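PDB 6RSX: regulatory Subunit of Protein Kinase A (cAMP-dependent) from Euglena gracilis from Euglena gracilis, which binds cyclic AMP in two tandem cyclic nucleotide-binding domains and probably controls a protein kinase catalytic subunit in response. Local coordinates for residues M60-E66 with N133-L139; Y75-F81 with L118-R124; K212-Q217 with V247-E253. All coordinates share one frame; numbering follows the deposited sequence. Where two conformers were deposited one is given.

In the fold
From the N terminus, the helices that include 29-39 and 50-59 lead into strand 61-65, whose pairing with 134-140 in interaction 1 closes a long loop around most of the first cyclic nucleotide-binding domain. Interaction 2 is nested inside that loop: 75-81 meets 118-124 at the phosphate of the first bound cyclic AMP. The two touch, because strand 134-140 is the neighbour of strand 80-84, with Leu139 N 2.8 Å from Phe81 O; their centres lie about 17 Å apart. Interaction 3 follows in series within the second domain, joining strands 213-219 and 249-252 beside the second cyclic AMP, its centre about 45 Å from that of interaction 2.

Interaction 1. Residues M60-E66 with N133-L139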
loop_
_atom_site.group_PDB
_atom_site.type_symbol
_atom_site.label_atom_id
_atom_site.label_comp_id
_atom_site.label_asym_id
_atom_site.label_seq_id
_atom_site.Cartn_x
_atom_site.Cartn_y
_atom_site.Cartn_z
ATOM N N MET A 60 11.972 4.760 18.163
ATOM C CA MET A 60 12.604 5.104 16.890
ATOM C C MET A 60 13.747 6.088 17.100
ATOM O O MET A 60 13.692 6.965 17.972
ATOM C CB MET A 60 11.573 5.689 15.909
ATOM C CG MET A 60 10.906 4.621 15.130
ATOM S SD MET A 60 9.879 5.281 13.818
ATOM C CE MET A 60 10.514 4.279 12.464
ATOM N N PHE A 61 14.799 5.941 16.307
ATOM C CA PHE A 61 15.959 6.810 16.390
ATOM C C PHE A 61 16.336 7.368 15.014
ATOM O O PHE A 61 16.012 6.795 13.963
ATOM C CB PHE A 61 17.171 6.079 17.002
ATOM C CG PHE A 61 17.556 4.790 16.303
ATOM C CD1 PHE A 61 16.889 3.595 16.585
ATOM C CD2 PHE A 61 18.592 4.773 15.399
ATOM C CE1 PHE A 61 17.268 2.381 15.950
ATOM C CE2 PHE A 61 18.983 3.572 14.763
ATOM C CZ PHE A 61 18.323 2.385 15.049
ATOM N N GLU A 62 17.069 8.482 15.046
ATOM C CA GLU A 62 17.432 9.221 13.827
ATOM C C GLU A 62 18.694 8.640 13.207
ATOM O O GLU A 62 19.632 8.229 13.910
ATOM C CB GLU A 62 17.682 10.697 14.141
ATOM C CG GLU A 62 16.506 11.422 14.708
ATOM C CD GLU A 62 16.828 12.877 15.061
ATOM O OE1 GLU A 62 16.590 13.273 16.223
ATOM O OE2 GLU A 62 17.325 13.616 14.179
ATOM N N LYS A 63 18.708 8.583 11.887
ATOM C CA LYS A 63 19.898 8.246 11.120
ATOM C C LYS A 63 19.943 9.205 9.943
ATOM O O LYS A 63 18.902 9.492 9.372
ATOM C CB LYS A 63 19.845 6.844 10.556
ATOM C CG LYS A 63 21.176 6.377 9.986
ATOM C CD LYS A 63 21.132 4.876 9.616
ATOM C CE LYS A 63 22.090 4.024 10.480
ATOM N NZ LYS A 63 22.132 4.425 11.941
ATOM N N THR A 64 21.127 9.665 9.573
ATOM C CA THR A 64 21.284 10.492 8.386
ATOM C C THR A 64 22.255 9.796 7.443
ATOM O O THR A 64 23.036 8.920 7.845
ATOM C CB THR A 64 21.786 11.903 8.733
ATOM O OG1 THR A 64 23.082 11.800 9.341
ATOM C CG2 THR A 64 20.851 12.569 9.714
ATOM N N ALA A 65 22.182 10.188 6.174
ATOM C CA ALA A 65 23.065 9.675 5.137
ATOM C C ALA A 65 23.350 10.802 4.162
ATOM O O ALA A 65 22.400 11.428 3.677
ATOM C CB ALA A 65 22.419 8.529 4.362
ATOM N N GLU A 66 24.623 11.022 3.838
ATOM C CA GLU A 66 24.967 12.026 2.840
ATOM C C GLU A 66 24.640 11.515 1.452
ATOM O O GLU A 66 24.675 10.310 1.196
ATOM C CB GLU A 66 26.449 12.380 2.896
ATOM C CG GLU A 66 26.859 13.138 4.127
ATOM C CD GLU A 66 28.366 13.395 4.161
ATOM O OE1 GLU A 66 29.008 13.359 3.081
ATOM O OE2 GLU A 66 28.908 13.619 5.271
ATOM N N ASN A 133 21.017 14.291 0.318
ATOM C CA ASN A 133 21.150 14.035 1.749
ATOM C C ASN A 133 19.815 13.521 2.259
ATOM O O ASN A 133 18.753 13.979 1.820
ATOM C CB ASN A 133 21.526 15.298 2.499
ATOM C CG ASN A 133 22.885 15.816 2.107
ATOM O OD1 ASN A 133 23.744 15.071 1.607
ATOM N ND2 ASN A 133 23.095 17.110 2.332
ATOM N N VAL A 134 19.860 12.569 3.181
ATOM C CA VAL A 134 18.643 11.902 3.630
ATOM C C VAL A 134 18.588 11.923 5.158
ATOM O O VAL A 134 19.620 11.797 5.854
ATOM C CB VAL A 134 18.565 10.452 3.077
ATOM C CG1 VAL A 134 17.514 9.635 3.820
ATOM C CG2 VAL A 134 18.313 10.406 1.551
ATOM N N ARG A 135 17.389 12.103 5.681
ATOM C CA ARG A 135 17.099 11.919 7.096
ATOM C C ARG A 135 16.138 10.742 7.225
ATOM O O ARG A 135 15.169 10.641 6.476
ATOM C CB ARG A 135 16.466 13.168 7.726
ATOM C CG ARG A 135 17.369 14.387 7.887
ATOM C CD ARG A 135 16.730 15.497 8.802
ATOM N NE ARG A 135 15.363 15.906 8.404
ATOM C CZ ARG A 135 14.561 16.631 9.177
ATOM N NH1 ARG A 135 14.979 17.037 10.384
ATOM N NH2 ARG A 135 13.337 16.940 8.751
ATOM N N LEU A 136 16.404 9.850 8.209
ATOM C CA LEU A 136 15.584 8.655 8.370
ATOM C C LEU A 136 15.203 8.513 9.842
ATOM O O LEU A 136 15.929 8.989 10.721
ATOM C CB LEU A 136 16.375 7.365 7.999
ATOM C CG LEU A 136 17.165 7.314 6.682
ATOM C CD1 LEU A 136 18.276 6.286 6.676
ATOM C CD2 LEU A 136 16.202 6.934 5.606
ATOM N N TRP A 137 14.091 7.834 10.096
ATOM C CA TRP A 137 13.788 7.283 11.424
ATOM C C TRP A 137 13.916 5.769 11.351
ATOM O O TRP A 137 13.494 5.151 10.385
ATOM C CB TRP A 137 12.374 7.696 11.852
ATOM C CG TRP A 137 12.303 9.139 12.302
ATOM C CD1 TRP A 137 11.811 10.237 11.592
ATOM C CD2 TRP A 137 12.717 9.632 13.556
ATOM N NE1 TRP A 137 11.926 11.374 12.365
ATOM C CE2 TRP A 137 12.467 11.026 13.578
ATOM C CE3 TRP A 137 13.257 9.022 14.694
ATOM C CZ2 TRP A 137 12.760 11.813 14.692
ATOM C CZ3 TRP A 137 13.553 9.802 15.790
ATOM C CH2 TRP A 137 13.303 11.176 15.796
ATOM N N ALA A 138 14.501 5.143 12.375
ATOM C CA ALA A 138 14.824 3.727 12.285
ATOM C C ALA A 138 14.328 2.993 13.524
ATOM O O ALA A 138 14.287 3.563 14.613
ATOM C CB ALA A 138 16.332 3.508 12.180
ATOM N N LEU A 139 13.889 1.751 13.317
ATOM C CA LEU A 139 13.621 0.789 14.390
ATOM C C LEU A 139 14.663 -0.312 14.336
ATOM O O LEU A 139 14.972 -0.839 13.259
ATOM C CB LEU A 139 12.247 0.131 14.247
ATOM C CG LEU A 139 10.978 0.929 14.531
ATOM C CD1 LEU A 139 9.783 0.088 14.148
ATOM C CD2 LEU A 139 10.985 1.215 16.025
#
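Phe61, Lys63 and Ala65 pair with Ala138, Leu136 and Val134 through six backbone hydrogen bonds that make strands 61-65 and 134-139 an antiparallel ladder. Phe61 N gives to Ala138 O at 3.0 Å and Ala138 N returns a bond to Phe61 O at 2.7 Å; the same two-way pattern repeats at Lys63-Leu136 and Ala65-Val134. Glu62-Trp137 and Thr64-Arg135 are the non-hydrogen-bonded pairs between them.

Two CH-pi contacts come from side chains. With CG between the backbone N and the carbonyl carbon (chi1 55°), the Phe61 ring leans over strand 134-139, and Ala138 CB sits over one face, 3.9 Å from the ring centroid. On the other side of the sheet, Glu62 runs alongside Trp137, its CG over a face of the indole and 3.6 Å from the centroid of the six-membered ring. Trp137 NE1 is hydrogen-bonded to Glu85, and the indole packs against helix 29-39.

Apolar contact closes the Met60 end, where Met60 CG lies 3.5 Å from Leu139 CD2 and both side chains touch Phe45.

Strand 61-65 is an edge strand of a four-stranded antiparallel sheet in order 1-4-2-3, part of the cupin-type beta barrel of a cyclic nucleotide-binding domain.

Interaction 2. Residues Y75-F81 with L118-R124; sequences YDEGDNF and LMYGTPR. With CMP (adenosine-3',5'-cyclic-monophosphate), chain B.
The guanidinium of Arg124 has Gly78 CA over one face, 3.4 Å above its plane, while its edge is taken up by Asp79 OD1, the Asn80 carbonyl and the O1P of cyclic AMP. Arg124 NH2 bonds both to Asp79 OD1, in a salt bridge of 2.9 Å, and to Asn80 O, whose lone pair it meets in the carbonyl plane. Arg124 NH1 gives to O1P of cyclic AMP at 2.8 Å and also to Gly114 O, and NE to a water that bridges to Glu77 O. The carboxylate of Asp79 is turned 68° from the guanidinium, and its OD1 receives Arg124 NH2 and Asn80 N from opposite faces. These bonds fix the rotation of the guanidinium and leave NH1 directed at the phosphate, whose negative charge the arginine probably offsets. A bend at chi2 (-55°) lays the group against Gly78, between the 76-80 segment and the phosphate. A methionine in place of Arg124 would probably leave O1P without this charged donor and Asp79 without its salt-bridge mate.

Backbone bonds hold the arginine's main chain: Tyr75 N bonds to Arg124 O at 2.7 Å, and Arg124 N to Asp76 O. A second water links Gly78 N to Thr122 O. Leu118 CD1 packs on Phe81 CB at 3.8 Å.

This is the phosphate-binding cassette of the domain, where Glu115, Ala117 and Ala125 also bond to the nucleotide. Leu118 of helix 115-120 packs against Asn80 and Phe81, and Leu118 and Phe81 both meet Phe144 of helix 141-147.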
loop_
_atom_site.group_PDB
_atom_site.type_symbol
_atom_site.label_atom_id
_atom_site.label_comp_id
_atom_site.label_asym_id
_atom_site.label_seq_id
_atom_site.Cartn_x
_atom_site.Cartn_y
_atom_site.Cartn_z
ATOM N N TYR A 75 22.554 -8.081 0.067
ATOM C CA TYR A 75 23.243 -9.200 0.762
ATOM C C TYR A 75 23.749 -8.916 2.176
ATOM O O TYR A 75 24.202 -9.863 2.853
ATOM C CB TYR A 75 24.417 -9.720 -0.102
ATOM C CG TYR A 75 24.092 -9.938 -1.538
ATOM C CD1 TYR A 75 23.167 -10.925 -1.960
ATOM C CD2 TYR A 75 24.721 -9.175 -2.521
ATOM C CE1 TYR A 75 22.870 -11.091 -3.336
ATOM C CE2 TYR A 75 24.434 -9.354 -3.858
ATOM C CZ TYR A 75 23.535 -10.329 -4.260
ATOM O OH TYR A 75 23.286 -10.449 -5.607
ATOM N N ASP A 76 23.706 -7.668 2.677
ATOM C CA ASP A 76 24.067 -7.431 4.091
ATOM C C ASP A 76 23.177 -8.234 5.057
ATOM O O ASP A 76 22.008 -8.523 4.777
ATOM C CB ASP A 76 23.895 -5.962 4.491
ATOM C CG ASP A 76 24.983 -5.013 3.961
ATOM O OD1 ASP A 76 26.032 -5.500 3.468
ATOM O OD2 ASP A 76 24.747 -3.749 4.085
ATOM N N GLU A 77 23.722 -8.574 6.238
ATOM C CA GLU A 77 22.835 -9.035 7.306
ATOM C C GLU A 77 21.907 -7.896 7.751
ATOM O O GLU A 77 22.360 -6.769 7.913
ATOM C CB GLU A 77 23.692 -9.515 8.496
ATOM C CG GLU A 77 22.876 -9.827 9.729
ATOM C CD GLU A 77 23.773 -10.289 10.915
ATOM O OE1 GLU A 77 24.972 -9.945 10.955
ATOM O OE2 GLU A 77 23.228 -10.918 11.811
ATOM N N GLY A 78 20.629 -8.194 7.991
ATOM C CA GLY A 78 19.687 -7.148 8.423
ATOM C C GLY A 78 20.008 -6.613 9.819
ATOM O O GLY A 78 20.463 -7.347 10.706
ATOM N N ASP A 79 19.817 -5.304 10.009
ATOM C CA ASP A 79 19.876 -4.716 11.350
ATOM C C ASP A 79 18.621 -3.904 11.640
ATOM O O ASP A 79 17.877 -4.239 12.563
ATOM C CB ASP A 79 21.131 -3.850 11.575
ATOM C CG ASP A 79 21.452 -2.882 10.416
ATOM O OD1 ASP A 79 20.622 -2.616 9.494
ATOM O OD2 ASP A 79 22.586 -2.339 10.450
ATOM N N ASN A 80 18.334 -2.881 10.824
ATOM C CA ASN A 80 17.253 -1.947 11.124
ATOM C C ASN A 80 16.171 -1.928 10.046
ATOM O O ASN A 80 16.354 -2.418 8.928
ATOM C CB ASN A 80 17.794 -0.515 11.269
ATOM C CG ASN A 80 18.851 -0.382 12.369
ATOM O OD1 ASN A 80 18.693 -0.879 13.489
ATOM N ND2 ASN A 80 19.934 0.321 12.046
ATOM N N PHE A 81 15.018 -1.387 10.436
ATOM C CA PHE A 81 13.935 -1.014 9.540
ATOM C C PHE A 81 13.842 0.514 9.502
ATOM O O PHE A 81 13.979 1.171 10.546
ATOM C CB PHE A 81 12.636 -1.651 10.044
ATOM C CG PHE A 81 11.414 -1.231 9.295
ATOM C CD1 PHE A 81 11.190 -1.672 8.014
ATOM C CD2 PHE A 81 10.419 -0.562 9.950
ATOM C CE1 PHE A 81 9.990 -1.319 7.304
ATOM C CE2 PHE A 81 9.234 -0.211 9.268
ATOM C CZ PHE A 81 9.020 -0.628 7.969
ATOM N N LEU A 118 14.491 -8.456 8.349
ATOM C CA LEU A 118 14.058 -8.589 9.731
ATOM C C LEU A 118 12.903 -9.581 9.867
ATOM O O LEU A 118 12.785 -10.239 10.905
ATOM C CB LEU A 118 13.679 -7.237 10.327
ATOM C CG LEU A 118 14.667 -6.050 10.205
ATOM C CD1 LEU A 118 14.447 -4.835 11.159
ATOM C CD2 LEU A 118 16.092 -6.392 10.098
ATOM N N MET A 119 12.069 -9.715 8.835
ATOM C CA MET A 119 10.965 -10.665 8.917
ATOM C C MET A 119 11.425 -12.088 8.645
ATOM O O MET A 119 11.156 -12.992 9.441
ATOM C CB MET A 119 9.862 -10.282 7.929
ATOM C CG MET A 119 9.259 -8.948 8.220
ATOM S SD MET A 119 8.335 -8.308 6.814
ATOM C CE MET A 119 7.084 -9.568 6.538
ATOM N N TYR A 120 12.114 -12.303 7.526
ATOM C CA TYR A 120 12.372 -13.628 7.005
ATOM C C TYR A 120 13.782 -14.125 7.305
ATOM O O TYR A 120 14.114 -15.237 6.905
ATOM C CB TYR A 120 12.131 -13.654 5.510
ATOM C CG TYR A 120 10.718 -13.223 5.143
ATOM C CD1 TYR A 120 9.646 -14.074 5.369
ATOM C CD2 TYR A 120 10.460 -11.952 4.629
ATOM C CE1 TYR A 120 8.338 -13.684 5.062
ATOM C CE2 TYR A 120 9.142 -11.551 4.313
ATOM C CZ TYR A 120 8.106 -12.430 4.540
ATOM O OH TYR A 120 6.820 -12.072 4.248
ATOM N N GLY A 121 14.619 -13.324 7.954
ATOM C CA GLY A 121 15.986 -13.741 8.208
ATOM C C GLY A 121 16.876 -13.880 6.987
ATOM O O GLY A 121 17.942 -14.509 7.073
ATOM N N THR A 122 16.500 -13.282 5.862
ATOM C CA THR A 122 17.226 -13.314 4.603
ATOM C C THR A 122 18.235 -12.169 4.557
ATOM O O THR A 122 18.059 -11.156 5.240
ATOM C CB THR A 122 16.260 -13.179 3.421
ATOM O OG1 THR A 122 15.377 -12.070 3.671
ATOM C CG2 THR A 122 15.420 -14.453 3.222
ATOM N N PRO A 123 19.319 -12.292 3.797
ATOM C CA PRO A 123 20.183 -11.134 3.551
ATOM C C PRO A 123 19.383 -10.050 2.838
ATOM O O PRO A 123 18.405 -10.349 2.153
ATOM C CB PRO A 123 21.253 -11.673 2.602
ATOM C CG PRO A 123 21.203 -13.219 2.806
ATOM C CD PRO A 123 19.719 -13.459 2.989
ATOM N N ARG A 124 19.834 -8.802 2.967
ATOM C CA ARG A 124 19.122 -7.705 2.243
ATOM C C ARG A 124 18.914 -8.033 0.769
ATOM O O ARG A 124 19.838 -8.446 0.050
ATOM C CB ARG A 124 19.917 -6.393 2.337
ATOM C CG ARG A 124 20.179 -5.794 3.727
ATOM C CD ARG A 124 18.893 -5.565 4.535
ATOM N NE ARG A 124 19.188 -4.804 5.747
ATOM C CZ ARG A 124 18.253 -4.385 6.580
ATOM N NH1 ARG A 124 16.973 -4.667 6.303
ATOM N NH2 ARG A 124 18.607 -3.646 7.649
HETATM P P CMP B . 15.393 -5.844 2.843
HETATM O O1P CMP B . 15.531 -6.047 4.390
HETATM O O2P CMP B . 15.570 -6.929 1.864
HETATM O "O5'" CMP B . 16.481 -4.755 2.377
HETATM C "C5'" CMP B . 16.331 -4.045 1.149
HETATM C "C4'" CMP B . 14.940 -3.481 1.139
HETATM O "O4'" CMP B . 14.574 -2.813 -0.075
HETATM C "C3'" CMP B . 13.867 -4.531 1.265
HETATM O "O3'" CMP B . 13.868 -5.134 2.539
HETATM C "C2'" CMP B . 12.597 -3.751 0.913
HETATM O "O2'" CMP B . 12.136 -3.086 2.077
HETATM C "C1'" CMP B . 13.153 -2.704 -0.095
HETATM N N9 CMP B . 12.718 -2.905 -1.473
HETATM C C8 CMP B . 12.198 -1.922 -2.287
HETATM N N7 CMP B . 11.973 -2.447 -3.478
HETATM C C5 CMP B . 12.304 -3.744 -3.403
HETATM C C6 CMP B . 12.213 -4.702 -4.376
HETATM N N6 CMP B . 11.757 -4.636 -5.744
HETATM N N1 CMP B . 12.553 -5.949 -4.137
HETATM C C2 CMP B . 13.048 -6.249 -2.897
HETATM N N3 CMP B . 13.137 -5.309 -1.899
HETATM C C4 CMP B . 12.770 -4.039 -2.177
HETATM O O HOH W 1 21.672 -4.192 6.803
HETATM O O HOH W 2 19.630 -10.875 7.556
#

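Interaction 3. Residues K212-Q217 with V247-E253. With CMP (adenosine-3',5'-cyclic-monophosphate), chain C.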
loop_
_atom_site.group_PDB
_atom_site.type_symbol
_atom_site.label_atom_id
_atom_site.label_comp_id
_atom_site.label_asym_id
_atom_site.label_seq_id
_atom_site.Cartn_x
_atom_site.Cartn_y
_atom_site.Cartn_z
ATOM N N LYS A 212 -21.268 -10.167 -5.076
ATOM C CA LYS A 212 -21.875 -9.640 -6.299
ATOM C C LYS A 212 -22.262 -8.196 -6.032
ATOM O O LYS A 212 -22.748 -7.884 -4.940
ATOM C CB LYS A 212 -23.106 -10.473 -6.699
ATOM C CG LYS A 212 -23.852 -9.961 -7.943
ATOM C CD LYS A 212 -25.262 -10.539 -8.021
ATOM C CE LYS A 212 -25.404 -11.474 -9.202
ATOM N NZ LYS A 212 -24.416 -12.581 -9.100
ATOM N N MET A 213 -22.001 -7.318 -7.000
ATOM C CA MET A 213 -22.412 -5.915 -6.930
ATOM C C MET A 213 -23.287 -5.537 -8.121
ATOM O O MET A 213 -22.986 -5.885 -9.264
ATOM C CB MET A 213 -21.222 -4.953 -6.932
ATOM C CG MET A 213 -20.230 -5.125 -5.772
ATOM S SD MET A 213 -20.881 -4.454 -4.256
ATOM C CE MET A 213 -19.618 -5.096 -3.122
ATOM N N LYS A 214 -24.334 -4.771 -7.862
ATOM C CA LYS A 214 -25.038 -4.093 -8.951
ATOM C C LYS A 214 -24.422 -2.717 -9.160
ATOM O O LYS A 214 -24.122 -2.017 -8.187
ATOM C CB LYS A 214 -26.521 -3.946 -8.620
ATOM C CG LYS A 214 -27.316 -5.233 -8.658
ATOM C CD LYS A 214 -28.794 -4.881 -8.466
ATOM C CE LYS A 214 -29.710 -6.088 -8.608
ATOM N NZ LYS A 214 -31.140 -5.730 -8.320
ATOM N N VAL A 215 -24.260 -2.322 -10.431
ATOM C CA VAL A 215 -23.832 -0.979 -10.820
ATOM C C VAL A 215 -25.064 -0.284 -11.382
ATOM O O VAL A 215 -25.545 -0.678 -12.448
ATOM C CB VAL A 215 -22.720 -1.009 -11.871
ATOM C CG1 VAL A 215 -22.190 0.396 -12.148
ATOM C CG2 VAL A 215 -21.529 -1.919 -11.377
ATOM N N ASN A 216 -25.542 0.743 -10.678
ATOM C CA ASN A 216 -26.783 1.452 -11.009
ATOM C C ASN A 216 -26.490 2.904 -11.368
ATOM O O ASN A 216 -25.600 3.541 -10.805
ATOM C CB ASN A 216 -27.749 1.414 -9.824
ATOM C CG ASN A 216 -28.196 0.022 -9.488
ATOM O OD1 ASN A 216 -28.177 -0.874 -10.342
ATOM N ND2 ASN A 216 -28.625 -0.176 -8.247
ATOM N N GLN A 217 -27.282 3.459 -12.280
ATOM C CA GLN A 217 -27.031 4.810 -12.738
ATOM C C GLN A 217 -28.391 5.428 -13.018
ATOM O O GLN A 217 -29.289 4.726 -13.486
ATOM C CB GLN A 217 -26.169 4.782 -13.991
ATOM C CG GLN A 217 -25.597 6.080 -14.474
ATOM C CD GLN A 217 -24.694 5.837 -15.665
ATOM O OE1 GLN A 217 -25.153 5.370 -16.706
ATOM N NE2 GLN A 217 -23.402 6.106 -15.505
ATOM N N VAL A 247 -19.503 8.019 -11.180
ATOM C CA VAL A 247 -20.510 8.095 -12.238
ATOM C C VAL A 247 -21.626 7.089 -12.036
ATOM O O VAL A 247 -22.572 7.039 -12.847
ATOM C CB VAL A 247 -19.880 7.914 -13.636
ATOM C CG1 VAL A 247 -18.748 8.909 -13.843
ATOM C CG2 VAL A 247 -19.394 6.465 -13.853
ATOM N N ALA A 248 -21.570 6.306 -10.969
ATOM C CA ALA A 248 -22.543 5.257 -10.738
ATOM C C ALA A 248 -22.564 4.873 -9.268
ATOM O O ALA A 248 -21.641 5.157 -8.497
ATOM C CB ALA A 248 -22.261 4.036 -11.620
ATOM N N THR A 249 -23.633 4.200 -8.896
ATOM C CA THR A 249 -23.786 3.648 -7.568
ATOM C C THR A 249 -23.477 2.159 -7.624
ATOM O O THR A 249 -23.932 1.463 -8.531
ATOM C CB THR A 249 -25.204 3.913 -7.067
ATOM O OG1 THR A 249 -25.398 5.330 -7.055
ATOM C CG2 THR A 249 -25.412 3.359 -5.664
ATOM N N VAL A 250 -22.625 1.689 -6.721
ATOM C CA VAL A 250 -22.317 0.271 -6.628
ATOM C C VAL A 250 -22.880 -0.234 -5.308
ATOM O O VAL A 250 -22.570 0.317 -4.239
ATOM C CB VAL A 250 -20.805 0.021 -6.766
ATOM C CG1 VAL A 250 -20.496 -1.487 -6.738
ATOM C CG2 VAL A 250 -20.284 0.677 -8.040
ATOM N N VAL A 251 -23.706 -1.282 -5.378
ATOM C CA VAL A 251 -24.477 -1.751 -4.235
ATOM C C VAL A 251 -24.365 -3.273 -4.130
ATOM O O VAL A 251 -24.462 -3.992 -5.132
ATOM C CB VAL A 251 -25.951 -1.292 -4.357
ATOM C CG1 VAL A 251 -26.573 -1.892 -5.595
ATOM C CG2 VAL A 251 -26.741 -1.641 -3.122
ATOM N N SER A 252 -24.120 -3.763 -2.919
ATOM C CA SER A 252 -23.955 -5.195 -2.733
ATOM C C SER A 252 -25.282 -5.910 -2.973
ATOM O O SER A 252 -26.356 -5.402 -2.634
ATOM C CB SER A 252 -23.422 -5.492 -1.322
ATOM O OG SER A 252 -23.039 -6.857 -1.204
ATOM N N GLU A 253 -25.204 -7.077 -3.604
ATOM C CA GLU A 253 -26.357 -7.944 -3.838
ATOM C C GLU A 253 -26.069 -9.204 -3.036
ATOM O O GLU A 253 -25.227 -10.022 -3.427
ATOM C CB GLU A 253 -26.550 -8.223 -5.330
ATOM C CG GLU A 253 -27.724 -9.144 -5.649
ATOM C CD GLU A 253 -29.028 -8.386 -5.892
ATOM O OE1 GLU A 253 -29.467 -7.611 -5.006
ATOM O OE2 GLU A 253 -29.612 -8.562 -6.981
HETATM P P CMP C . -16.465 5.294 -10.293
HETATM O O1P CMP C . -15.277 5.838 -9.307
HETATM O O2P CMP C . -17.034 6.279 -11.237
HETATM O "O5'" CMP C . -17.678 4.843 -9.361
HETATM C "C5'" CMP C . -18.657 3.934 -9.880
HETATM C "C4'" CMP C . -17.928 2.830 -10.599
HETATM O "O4'" CMP C . -18.759 1.865 -11.266
HETATM C "C3'" CMP C . -16.980 3.236 -11.695
HETATM O "O3'" CMP C . -15.884 4.019 -11.226
HETATM C "C2'" CMP C . -16.600 1.885 -12.280
HETATM O "O2'" CMP C . -15.579 1.293 -11.452
HETATM C "C1'" CMP C . -17.902 1.077 -12.062
HETATM N N9 CMP C . -18.568 0.668 -13.303
HETATM C C8 CMP C . -18.871 -0.595 -13.622
HETATM N N7 CMP C . -19.468 -0.578 -14.809
HETATM C C5 CMP C . -19.551 0.707 -15.195
HETATM C C6 CMP C . -20.084 1.258 -16.333
HETATM N N6 CMP C . -20.714 0.646 -17.467
HETATM N N1 CMP C . -20.039 2.563 -16.525
HETATM C C2 CMP C . -19.473 3.353 -15.574
HETATM N N3 CMP C . -18.928 2.808 -14.435
HETATM C C4 CMP C . -18.997 1.486 -14.271
#
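Val215 and Val250, a non-hydrogen-bonded pair of neighbouring strands, turn their side chains to the sheet face that meets the second cyclic AMP. Val215 CG2 lies 3.7 Å from C8 of the adenine, and Val250 CG2 3.8 Å from O4' of the ribose. At the phosphate, Val247 N gives a nearly straight bond (170°) to O2P, while CG2 of the same valine reaches the adenine at C2. Ala248 CB fills in beside Val215 CG1.

Behind this first shell stand the atoms that place it. The Gln217 side chain runs out extended, its CG anti to the backbone N (chi1 -169°), toward the segment ahead of strand 249-252, and its NE2 donates to Val247 O at 2.9 Å, holding the residue whose N binds the phosphate. Paired backbone bonds join Asn216 to Thr249 and Lys214 to Val251, so the two valines that meet the nucleotide are kept in register. Farther along the same face, the Val250 and Met213 side chains cross at about a right angle, Val250 CG1 touching Met213 CB at 3.5 Å.

The far end is polar. Glu253 N bonds to Lys212 O, and the aliphatic parts of the two side chains run side by side. Glu253 bends at chi2 to bring OE2 near the extended Lys214, a salt bridge with NZ at 3.5 Å.

In the sheet, strand 249-252 lies between 194-196 and 213-219, and 222-229 flanks the latter. Met213 and Val250 both pack on Phe235 of strand 234-235, and Thr249 OG1 bonds to Glu198 N just beyond strand 194-196.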